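Local coordinates for bromodomain factor 2 protein (Trypanosoma cruzi, PDB 6NIM) that probably binds acetylated lysines, as on histone tails, through its bromodomain, and is captured here with the bromodomain inhibitor bromosporine, at residues H33-A38 against L54-Q59; L17-Q22 against D106-C111; L29-H34 against Q95-F100. All blocks are in the same frame, centred on the assembly; numbering follows the deposited sequence.

Contact 1: H33-A38 against L54-Q59. With SO4 (sulfate ion), chain D.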
loop_
_atom_site.group_PDB
_atom_site.type_symbol
_atom_site.label_atom_id
_atom_site.label_comp_id
_atom_site.label_asym_id
_atom_site.label_seq_id
_atom_site.Cartn_x
_atom_site.Cartn_y
_atom_site.Cartn_z
ATOM N N HIS A 33 -16.816 -6.533 6.046
ATOM C CA HIS A 33 -17.954 -5.660 6.426
ATOM C C HIS A 33 -17.593 -4.822 7.657
ATOM O O HIS A 33 -18.082 -3.692 7.742
ATOM C CB HIS A 33 -19.264 -6.443 6.599
ATOM C CG HIS A 33 -19.916 -6.845 5.326
ATOM N ND1 HIS A 33 -21.150 -7.474 5.298
ATOM C CD2 HIS A 33 -19.507 -6.749 4.042
ATOM C CE1 HIS A 33 -21.472 -7.755 4.054
ATOM N NE2 HIS A 33 -20.486 -7.303 3.260
ATOM N N HIS A 34 -16.850 -5.374 8.618
ATOM C CA HIS A 34 -16.691 -4.780 9.972
ATOM C C HIS A 34 -15.249 -4.889 10.441
ATOM O O HIS A 34 -14.520 -5.773 9.994
ATOM C CB HIS A 34 -17.673 -5.444 10.948
ATOM C CG HIS A 34 -19.093 -5.211 10.555
ATOM N ND1 HIS A 34 -19.715 -3.971 10.693
ATOM C CD2 HIS A 34 -20.014 -6.044 10.034
ATOM C CE1 HIS A 34 -20.945 -4.057 10.230
ATOM N NE2 HIS A 34 -21.159 -5.318 9.843
ATOM N N PRO A 35 -14.798 -3.990 11.343
ATOM C CA PRO A 35 -13.491 -4.115 11.984
ATOM C C PRO A 35 -13.304 -5.484 12.646
ATOM O O PRO A 35 -14.251 -6.049 13.169
ATOM C CB PRO A 35 -13.478 -3.019 13.073
ATOM C CG PRO A 35 -14.527 -2.036 12.628
ATOM C CD PRO A 35 -15.548 -2.818 11.846
ATOM N N ILE A 36 -12.098 -6.022 12.547
ATOM C CA ILE A 36 -11.768 -7.329 13.173
ATOM C C ILE A 36 -11.548 -7.036 14.651
ATOM O O ILE A 36 -10.804 -6.108 14.925
ATOM C CB ILE A 36 -10.541 -7.965 12.503
ATOM C CG1 ILE A 36 -10.717 -8.081 10.982
ATOM C CG2 ILE A 36 -10.225 -9.314 13.145
ATOM C CD1 ILE A 36 -11.877 -8.939 10.573
ATOM N N SER A 37 -12.205 -7.739 15.566
ATOM C CA SER A 37 -11.967 -7.508 17.010
ATOM C C SER A 37 -10.971 -8.550 17.533
ATOM O O SER A 37 -11.049 -9.721 17.102
ATOM C CB SER A 37 -13.245 -7.495 17.810
ATOM O OG SER A 37 -13.687 -8.807 18.079
ATOM N N ALA A 38 -10.090 -8.108 18.428
ATOM C CA ALA A 38 -9.183 -8.953 19.245
ATOM C C ALA A 38 -9.978 -10.034 19.970
ATOM O O ALA A 38 -9.395 -11.088 20.274
ATOM C CB ALA A 38 -8.423 -8.097 20.219
ATOM N N LEU A 54 -14.834 -2.044 5.245
ATOM C CA LEU A 54 -15.786 -1.272 4.402
ATOM C C LEU A 54 -16.648 -0.325 5.259
ATOM O O LEU A 54 -16.951 0.772 4.762
ATOM C CB LEU A 54 -16.662 -2.224 3.587
ATOM C CG LEU A 54 -15.914 -3.008 2.491
ATOM C CD1 LEU A 54 -16.851 -4.052 1.887
ATOM C CD2 LEU A 54 -15.360 -2.068 1.436
ATOM N N SER A 55 -17.024 -0.707 6.481
ATOM C CA SER A 55 -17.869 0.157 7.357
ATOM C C SER A 55 -17.061 1.393 7.731
ATOM O O SER A 55 -17.571 2.529 7.615
ATOM C CB SER A 55 -18.382 -0.568 8.585
ATOM O OG SER A 55 -19.401 -1.471 8.221
ATOM N N THR A 56 -15.802 1.206 8.093
ATOM C CA THR A 56 -14.879 2.293 8.492
ATOM C C THR A 56 -14.647 3.195 7.273
ATOM O O THR A 56 -14.619 4.456 7.421
ATOM C CB THR A 56 -13.555 1.747 9.057
ATOM O OG1 THR A 56 -13.841 0.979 10.234
ATOM C CG2 THR A 56 -12.578 2.858 9.384
ATOM N N ILE A 57 -14.414 2.607 6.089
ATOM C CA ILE A 57 -14.172 3.429 4.879
ATOM C C ILE A 57 -15.451 4.234 4.540
ATOM O O ILE A 57 -15.331 5.413 4.189
ATOM C CB ILE A 57 -13.709 2.540 3.713
ATOM C CG1 ILE A 57 -12.317 1.943 3.984
ATOM C CG2 ILE A 57 -13.761 3.342 2.420
ATOM C CD1 ILE A 57 -11.949 0.804 3.052
ATOM N N ARG A 58 -16.633 3.623 4.607
ATOM C CA ARG A 58 -17.913 4.330 4.356
ATOM C C ARG A 58 -17.987 5.549 5.283
ATOM O O ARG A 58 -18.275 6.667 4.802
ATOM C CB ARG A 58 -19.116 3.422 4.563
ATOM C CG ARG A 58 -20.437 4.182 4.491
ATOM C CD ARG A 58 -21.612 3.264 4.331
ATOM N NE ARG A 58 -22.868 4.011 4.392
ATOM C CZ ARG A 58 -24.071 3.505 4.134
ATOM N NH1 ARG A 58 -24.204 2.238 3.773
ATOM N NH2 ARG A 58 -25.148 4.273 4.217
ATOM N N GLN A 59 -17.671 5.364 6.563
ATOM C CA GLN A 59 -17.736 6.493 7.541
ATOM C C GLN A 59 -16.723 7.576 7.170
ATOM O O GLN A 59 -17.062 8.766 7.314
ATOM C CB GLN A 59 -17.548 5.979 8.967
ATOM C CG GLN A 59 -18.738 5.136 9.385
ATOM C CD GLN A 59 -18.653 4.625 10.797
ATOM O OE1 GLN A 59 -17.632 4.092 11.231
ATOM N NE2 GLN A 59 -19.754 4.768 11.514
HETATM S S SO4 D . -23.475 -7.920 7.894
HETATM O O1 SO4 D . -24.105 -6.802 8.534
HETATM O O2 SO4 D . -22.051 -7.710 7.865
HETATM O O3 SO4 D . -23.979 -8.050 6.534
HETATM O O4 SO4 D . -23.752 -9.126 8.628
#
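Where the long ZA loop of this bromodomain runs past the start of helix 54-62, Ser55 ties the two together through the backbone carbonyl of His33. Ser55 OG lies 2.6 Å from His33 O, and at 170° it approaches almost in line with the C=O bond. Serine suits the site because its hydroxyl sits one bond beyond CB, and with OG beside its own backbone N (chi1 -73°) it reaches straight to the loop. Ser55 N adds a weak bond to His33 O at 3.4 Å, and this N is also weakly held by Asp53. Ser55 OG further lies 3.5 Å from His34 ND1. On the flank, Pro35 CG rests 3.9 Å from Thr56 OG1, whose polar partner is Asp53, while Leu54 CD1 comes in at the edge of the His33 ring. That ring stacks on Trp24. His33 ND1 gives a 2.7 Å bond (154°) to sulfate O2, close to the ring plane, while its NE2 bonds Trp24 O. With both nitrogens acting as donors, the imidazole is probably positively charged. His34 NE2 reaches sulfate O2 only weakly, at 3.2 Å, so the ion, probably from the crystallisation liquor, bridges the two histidines. The run Val52-Asp53-Leu54-Ser55-Thr56-Ile57 belongs to the sequence signature with which bromodomains close the ZA loop and begin helix A.

Contact 2: L17-Q22 against D106-C111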
loop_
_atom_site.group_PDB
_atom_site.type_symbol
_atom_site.label_atom_id
_atom_site.label_comp_id
_atom_site.label_asym_id
_atom_site.label_seq_id
_atom_site.Cartn_x
_atom_site.Cartn_y
_atom_site.Cartn_z
ATOM N N LEU A 17 -19.011 6.086 -2.341
ATOM C CA LEU A 17 -19.960 5.285 -1.550
ATOM C C LEU A 17 -20.520 4.156 -2.418
ATOM O O LEU A 17 -20.677 3.042 -1.886
ATOM C CB LEU A 17 -21.071 6.180 -0.980
ATOM C CG LEU A 17 -20.572 7.073 0.149
ATOM C CD1 LEU A 17 -21.574 8.186 0.455
ATOM C CD2 LEU A 17 -20.274 6.242 1.399
ATOM N N ALA A 18 -20.798 4.430 -3.700
ATOM C CA ALA A 18 -21.349 3.404 -4.619
ATOM C C ALA A 18 -20.316 2.281 -4.724
ATOM O O ALA A 18 -20.678 1.081 -4.699
ATOM C CB ALA A 18 -21.651 4.003 -5.970
ATOM N N PHE A 19 -19.048 2.675 -4.835
ATOM C CA PHE A 19 -17.898 1.739 -4.940
ATOM C C PHE A 19 -17.837 0.840 -3.703
ATOM O O PHE A 19 -17.809 -0.390 -3.835
ATOM C CB PHE A 19 -16.637 2.581 -5.143
ATOM C CG PHE A 19 -15.307 1.901 -4.972
ATOM C CD1 PHE A 19 -15.001 0.726 -5.650
ATOM C CD2 PHE A 19 -14.315 2.502 -4.214
ATOM C CE1 PHE A 19 -13.740 0.157 -5.533
ATOM C CE2 PHE A 19 -13.063 1.913 -4.089
ATOM C CZ PHE A 19 -12.764 0.764 -4.789
ATOM N N VAL A 20 -17.933 1.422 -2.515
ATOM C CA VAL A 20 -17.909 0.671 -1.232
ATOM C C VAL A 20 -19.112 -0.275 -1.201
ATOM O O VAL A 20 -18.951 -1.398 -0.794
ATOM C CB VAL A 20 -17.871 1.634 -0.035
ATOM C CG1 VAL A 20 -18.172 0.932 1.273
ATOM C CG2 VAL A 20 -16.525 2.333 -0.021
ATOM N N HIS A 21 -20.287 0.185 -1.606
ATOM C CA HIS A 21 -21.524 -0.631 -1.589
ATOM C C HIS A 21 -21.392 -1.830 -2.544
ATOM O O HIS A 21 -21.861 -2.933 -2.197
ATOM C CB HIS A 21 -22.765 0.226 -1.901
ATOM C CG HIS A 21 -24.010 -0.582 -1.811
ATOM N ND1 HIS A 21 -24.729 -0.946 -2.927
ATOM C CD2 HIS A 21 -24.591 -1.180 -0.750
ATOM C CE1 HIS A 21 -25.759 -1.684 -2.549
ATOM N NE2 HIS A 21 -25.666 -1.870 -1.209
ATOM N N GLN A 22 -20.786 -1.652 -3.714
ATOM C CA GLN A 22 -20.653 -2.767 -4.688
ATOM C C GLN A 22 -19.749 -3.824 -4.055
ATOM O O GLN A 22 -20.058 -5.007 -4.184
ATOM C CB GLN A 22 -20.049 -2.310 -6.016
ATOM C CG GLN A 22 -20.965 -1.460 -6.885
ATOM C CD GLN A 22 -22.184 -2.191 -7.404
ATOM O OE1 GLN A 22 -22.086 -3.274 -7.969
ATOM N NE2 GLN A 22 -23.353 -1.575 -7.276
ATOM N N ASP A 106 -11.630 -2.658 -11.185
ATOM C CA ASP A 106 -12.697 -2.881 -12.191
ATOM C C ASP A 106 -14.040 -2.353 -11.637
ATOM O O ASP A 106 -14.785 -1.660 -12.372
ATOM C CB ASP A 106 -12.784 -4.366 -12.534
ATOM C CG ASP A 106 -13.593 -4.609 -13.791
ATOM O OD1 ASP A 106 -13.169 -4.089 -14.853
ATOM O OD2 ASP A 106 -14.688 -5.232 -13.686
ATOM N N VAL A 107 -14.318 -2.656 -10.379
ATOM C CA VAL A 107 -15.524 -2.156 -9.647
ATOM C C VAL A 107 -15.472 -0.634 -9.559
ATOM O O VAL A 107 -16.497 -0.001 -9.870
ATOM C CB VAL A 107 -15.693 -2.805 -8.259
ATOM C CG1 VAL A 107 -16.915 -2.254 -7.508
ATOM C CG2 VAL A 107 -15.835 -4.315 -8.435
ATOM N N ALA A 108 -14.335 -0.048 -9.155
ATOM C CA ALA A 108 -14.181 1.424 -9.098
ATOM C C ALA A 108 -14.569 2.017 -10.444
ATOM O O ALA A 108 -15.392 2.964 -10.495
ATOM C CB ALA A 108 -12.780 1.799 -8.736
ATOM N N ARG A 109 -14.043 1.462 -11.545
ATOM C CA ARG A 109 -14.398 1.943 -12.912
ATOM C C ARG A 109 -15.901 1.779 -13.200
ATOM O O ARG A 109 -16.489 2.700 -13.822
ATOM C CB ARG A 109 -13.595 1.194 -13.975
ATOM C CG ARG A 109 -12.115 1.559 -14.011
ATOM C CD ARG A 109 -11.429 0.635 -15.021
ATOM N NE ARG A 109 -9.991 0.894 -15.162
ATOM C CZ ARG A 109 -9.469 1.934 -15.816
ATOM N NH1 ARG A 109 -10.260 2.822 -16.403
ATOM N NH2 ARG A 109 -8.155 2.093 -15.884
ATOM N N GLN A 110 -16.518 0.655 -12.798
ATOM C CA GLN A 110 -17.971 0.428 -12.996
ATOM C C GLN A 110 -18.759 1.535 -12.278
ATOM O O GLN A 110 -19.905 1.766 -12.650
ATOM C CB GLN A 110 -18.441 -0.919 -12.457
ATOM C CG GLN A 110 -17.869 -2.121 -13.194
ATOM C CD GLN A 110 -18.355 -3.390 -12.548
ATOM O OE1 GLN A 110 -18.272 -3.539 -11.330
ATOM N NE2 GLN A 110 -18.935 -4.281 -13.357
ATOM N N CYS A 111 -18.197 2.154 -11.239
ATOM C CA CYS A 111 -18.874 3.217 -10.434
ATOM C C CYS A 111 -18.471 4.626 -10.902
ATOM O O CYS A 111 -18.867 5.624 -10.235
ATOM C CB CYS A 111 -18.618 3.015 -8.948
ATOM S SG CYS A 111 -19.297 1.465 -8.312
#
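The sulfur of Cys111 and the ring of Phe19 carry this helix-to-helix contact. Cys111 SG rests on the surface of helix 13-26, 3.7 Å from Phe19 CA and the same distance from Gln22 CG, with Ala18 C only slightly farther off. A small, polarisable thiol fits here, since it can lie against backbone and methylene groups together, and the small side chain of Ala18 lets the sulfur approach. Phe19 reaches out to the other helix: its CG is anti to the backbone N (chi1 167°), which carries the ring across to Ala108. There the methyl of Ala108 makes a CH-pi contact, CB standing 4.1 Å from the ring centroid and 26° off the normal, displaced toward the rim. The backbone is equally close, with Phe19 CD1 3.6 Å from Ala108 CA. Alanine suits this position because a single methyl allows an aromatic ring to lie so near the helix. Val107 CG1 completes the shell at the edge of the Phe19 ring, 4.0 Å from Phe19 CD1, and meets Gln22 CB at 3.5 Å, so one methyl is wedged between two side chains of the partner helix.

What positions these groups is the backbone. Phe19-Ala108 is the closest CA pair, at 5.6 Å, although the axes of helices 17-22 and 106-110 approach only to 9.0 Å and run at 131°, a crossing well short of antiparallel. Cys111, the first residue after helix 92-110 to leave helical geometry, meets helix 13-26 just where its partner ends. Farther out, Leu113 covers Phe19 and Ala108, and Val107 also packs on Leu23 and Lys26. Phe19 touches Gln73 and Val76 of helix 69-86, while Val20, pointing away from residues 106-111, packs on Ile57 and Ile61 of helix 54-62; helix 13-26 thus contacts the other three main helices of the bundle.

Contact 3: L29-H34 against Q95-F100. With SO4 (sulfate ion), chain D.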
loop_
_atom_site.group_PDB
_atom_site.type_symbol
_atom_site.label_atom_id
_atom_site.label_comp_id
_atom_site.label_asym_id
_atom_site.label_seq_id
_atom_site.Cartn_x
_atom_site.Cartn_y
_atom_site.Cartn_z
ATOM N N LEU A 29 -18.284 -13.790 1.925
ATOM C CA LEU A 29 -17.854 -14.246 3.270
ATOM C C LEU A 29 -18.144 -13.177 4.338
ATOM O O LEU A 29 -18.003 -13.476 5.517
ATOM C CB LEU A 29 -16.380 -14.637 3.207
ATOM C CG LEU A 29 -16.089 -15.891 2.389
ATOM C CD1 LEU A 29 -14.588 -16.065 2.179
ATOM C CD2 LEU A 29 -16.669 -17.130 3.075
ATOM N N LYS A 30 -18.507 -11.960 3.952
ATOM C CA LYS A 30 -18.685 -10.809 4.870
ATOM C C LYS A 30 -17.401 -10.549 5.679
ATOM O O LYS A 30 -17.469 -10.116 6.854
ATOM C CB LYS A 30 -19.896 -11.082 5.762
ATOM C CG LYS A 30 -21.171 -11.388 5.001
ATOM C CD LYS A 30 -22.377 -11.429 5.921
ATOM C CE LYS A 30 -23.586 -12.006 5.227
ATOM N NZ LYS A 30 -24.038 -11.126 4.128
ATOM N N MET A 31 -16.243 -10.791 5.074
ATOM C CA MET A 31 -14.944 -10.737 5.776
ATOM C C MET A 31 -14.419 -9.291 5.797
ATOM O O MET A 31 -13.448 -9.010 6.508
ATOM C CB MET A 31 -13.947 -11.672 5.084
ATOM C CG MET A 31 -13.655 -11.281 3.666
ATOM S SD MET A 31 -12.517 -12.426 2.841
ATOM C CE MET A 31 -10.964 -11.979 3.620
ATOM N N PHE A 32 -15.060 -8.386 5.057
ATOM C CA PHE A 32 -14.642 -6.970 4.933
ATOM C C PHE A 32 -15.719 -6.020 5.494
ATOM O O PHE A 32 -15.542 -4.800 5.393
ATOM C CB PHE A 32 -14.397 -6.622 3.462
ATOM C CG PHE A 32 -13.300 -7.383 2.758
ATOM C CD1 PHE A 32 -12.007 -7.428 3.266
ATOM C CD2 PHE A 32 -13.573 -8.052 1.572
ATOM C CE1 PHE A 32 -11.007 -8.110 2.595
ATOM C CE2 PHE A 32 -12.564 -8.719 0.895
ATOM C CZ PHE A 32 -11.291 -8.752 1.407
ATOM N N HIS A 33 -16.816 -6.533 6.046
ATOM C CA HIS A 33 -17.954 -5.660 6.426
ATOM C C HIS A 33 -17.593 -4.822 7.657
ATOM O O HIS A 33 -18.082 -3.692 7.742
ATOM C CB HIS A 33 -19.264 -6.443 6.599
ATOM C CG HIS A 33 -19.916 -6.845 5.326
ATOM N ND1 HIS A 33 -21.150 -7.474 5.298
ATOM C CD2 HIS A 33 -19.507 -6.749 4.042
ATOM C CE1 HIS A 33 -21.472 -7.755 4.054
ATOM N NE2 HIS A 33 -20.486 -7.303 3.260
ATOM N N HIS A 34 -16.850 -5.374 8.618
ATOM C CA HIS A 34 -16.691 -4.780 9.972
ATOM C C HIS A 34 -15.249 -4.889 10.441
ATOM O O HIS A 34 -14.520 -5.773 9.994
ATOM C CB HIS A 34 -17.673 -5.444 10.948
ATOM C CG HIS A 34 -19.093 -5.211 10.555
ATOM N ND1 HIS A 34 -19.715 -3.971 10.693
ATOM C CD2 HIS A 34 -20.014 -6.044 10.034
ATOM C CE1 HIS A 34 -20.945 -4.057 10.230
ATOM N NE2 HIS A 34 -21.159 -5.318 9.843
ATOM N N GLN A 95 -8.506 -16.580 -0.596
ATOM C CA GLN A 95 -8.912 -16.689 -2.006
ATOM C C GLN A 95 -9.883 -15.555 -2.356
ATOM O O GLN A 95 -9.716 -14.988 -3.412
ATOM C CB GLN A 95 -9.557 -18.035 -2.322
ATOM C CG GLN A 95 -9.663 -18.245 -3.822
ATOM C CD GLN A 95 -10.174 -19.612 -4.164
ATOM O OE1 GLN A 95 -11.368 -19.776 -4.411
ATOM N NE2 GLN A 95 -9.284 -20.598 -4.060
ATOM N N GLN A 96 -10.857 -15.233 -1.488
ATOM C CA GLN A 96 -11.762 -14.091 -1.773
ATOM C C GLN A 96 -10.941 -12.797 -1.863
ATOM O O GLN A 96 -11.225 -11.963 -2.722
ATOM C CB GLN A 96 -12.896 -13.946 -0.762
ATOM C CG GLN A 96 -13.945 -12.966 -1.283
ATOM C CD GLN A 96 -15.020 -12.679 -0.268
ATOM O OE1 GLN A 96 -15.895 -13.502 -0.021
ATOM N NE2 GLN A 96 -14.966 -11.489 0.298
ATOM N N ALA A 97 -9.928 -12.664 -1.023
ATOM C CA ALA A 97 -9.069 -11.465 -1.028
ATOM C C ALA A 97 -8.267 -11.418 -2.331
ATOM O O ALA A 97 -8.098 -10.312 -2.853
ATOM C CB ALA A 97 -8.216 -11.472 0.190
ATOM N N LEU A 98 -7.829 -12.556 -2.866
ATOM C CA LEU A 98 -7.145 -12.599 -4.195
ATOM C C LEU A 98 -8.086 -12.070 -5.262
ATOM O O LEU A 98 -7.669 -11.273 -6.106
ATOM C CB LEU A 98 -6.737 -14.029 -4.556
ATOM C CG LEU A 98 -5.449 -14.594 -3.967
ATOM C CD1 LEU A 98 -5.276 -16.020 -4.474
ATOM C CD2 LEU A 98 -4.223 -13.752 -4.338
ATOM N N SER A 99 -9.341 -12.533 -5.216
ATOM C CA SER A 99 -10.389 -12.136 -6.174
ATOM C C SER A 99 -10.577 -10.618 -6.050
ATOM O O SER A 99 -10.593 -9.896 -7.074
ATOM C CB SER A 99 -11.650 -12.911 -5.908
ATOM O OG SER A 99 -12.697 -12.334 -6.631
ATOM N N PHE A 100 -10.728 -10.133 -4.823
ATOM C CA PHE A 100 -10.952 -8.688 -4.578
ATOM C C PHE A 100 -9.760 -7.878 -5.112
ATOM O O PHE A 100 -9.989 -6.826 -5.765
ATOM C CB PHE A 100 -11.228 -8.393 -3.101
ATOM C CG PHE A 100 -12.699 -8.342 -2.757
ATOM C CD1 PHE A 100 -13.537 -9.397 -3.077
ATOM C CD2 PHE A 100 -13.254 -7.225 -2.140
ATOM C CE1 PHE A 100 -14.900 -9.347 -2.798
ATOM C CE2 PHE A 100 -14.611 -7.181 -1.860
ATOM C CZ PHE A 100 -15.431 -8.254 -2.166
HETATM S S SO4 D . -23.475 -7.920 7.894
HETATM O O1 SO4 D . -24.105 -6.802 8.534
HETATM O O2 SO4 D . -22.051 -7.710 7.865
HETATM O O3 SO4 D . -23.979 -8.050 6.534
HETATM O O4 SO4 D . -23.752 -9.126 8.628
#
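Leu29 and Gln96 supply the polar link: Leu29 N donates to Gln96 OE1 at 3.1 Å, a fairly straight bond (162°) in the carbonyl plane on a lone pair. The other half of the amide, Gln96 NE2, bonds Asp27, so glutamine serves as both acceptor and donor. Its extended chain, with CG swung away from the backbone N (chi1 -167°), spans the distance from the helix. Met31 SD lies 3.7 Å from Gln96 NE2. Asp27 also accepts the backbone N-H groups of Met31 and Phe32, so one carboxylate orders the turn and steadies the amide.

This is the beginning of the bromodomain ZA loop, folded against helix 92-110, the last of the bundle.

Among apolar contacts, Met31 CE lies 4.4 Å from Ala97 CB, and Met31 CG stands over the centre of the Phe32 ring. The edge of the Phe32 ring meets Ala97 CA, Phe32 CZ lying 4.3 Å from it; Ala97 is small enough to admit the ring.

The aromatic pair is oblique: the Phe32 and Phe100 planes meet at 41° with centroids 4.9 Å apart. Phe32 CE2 comes over one face of Phe100, toward its rim, 3.5 Å from Phe100 CD2, while Met79 and Ala83 of helix 69-86 pack on Phe32.

Along the chain, contact 2 closes the longest loop, joining helix 13-26 to the end of helix 92-110, with contacts 1 and 3 nested inside. These two start from the same part of the ZA loop, sharing His33 and His34; their centres are about 12 Å apart, and a probable hydrogen bond from Leu54 N to Phe32 O joins them. The centres of contacts 1 and 2 lie about 17 Å apart, yet Ile57 and Arg58 pack on Val20 and Leu17. Contacts 2 and 3 share helix 92-110 without touching. Contact 3 fastens the ZA loop, which in bromodomains borders the acetyl-lysine pocket, to helix 92-110, contact 1 to helix 54-62, while contact 2 packs first and last helices together.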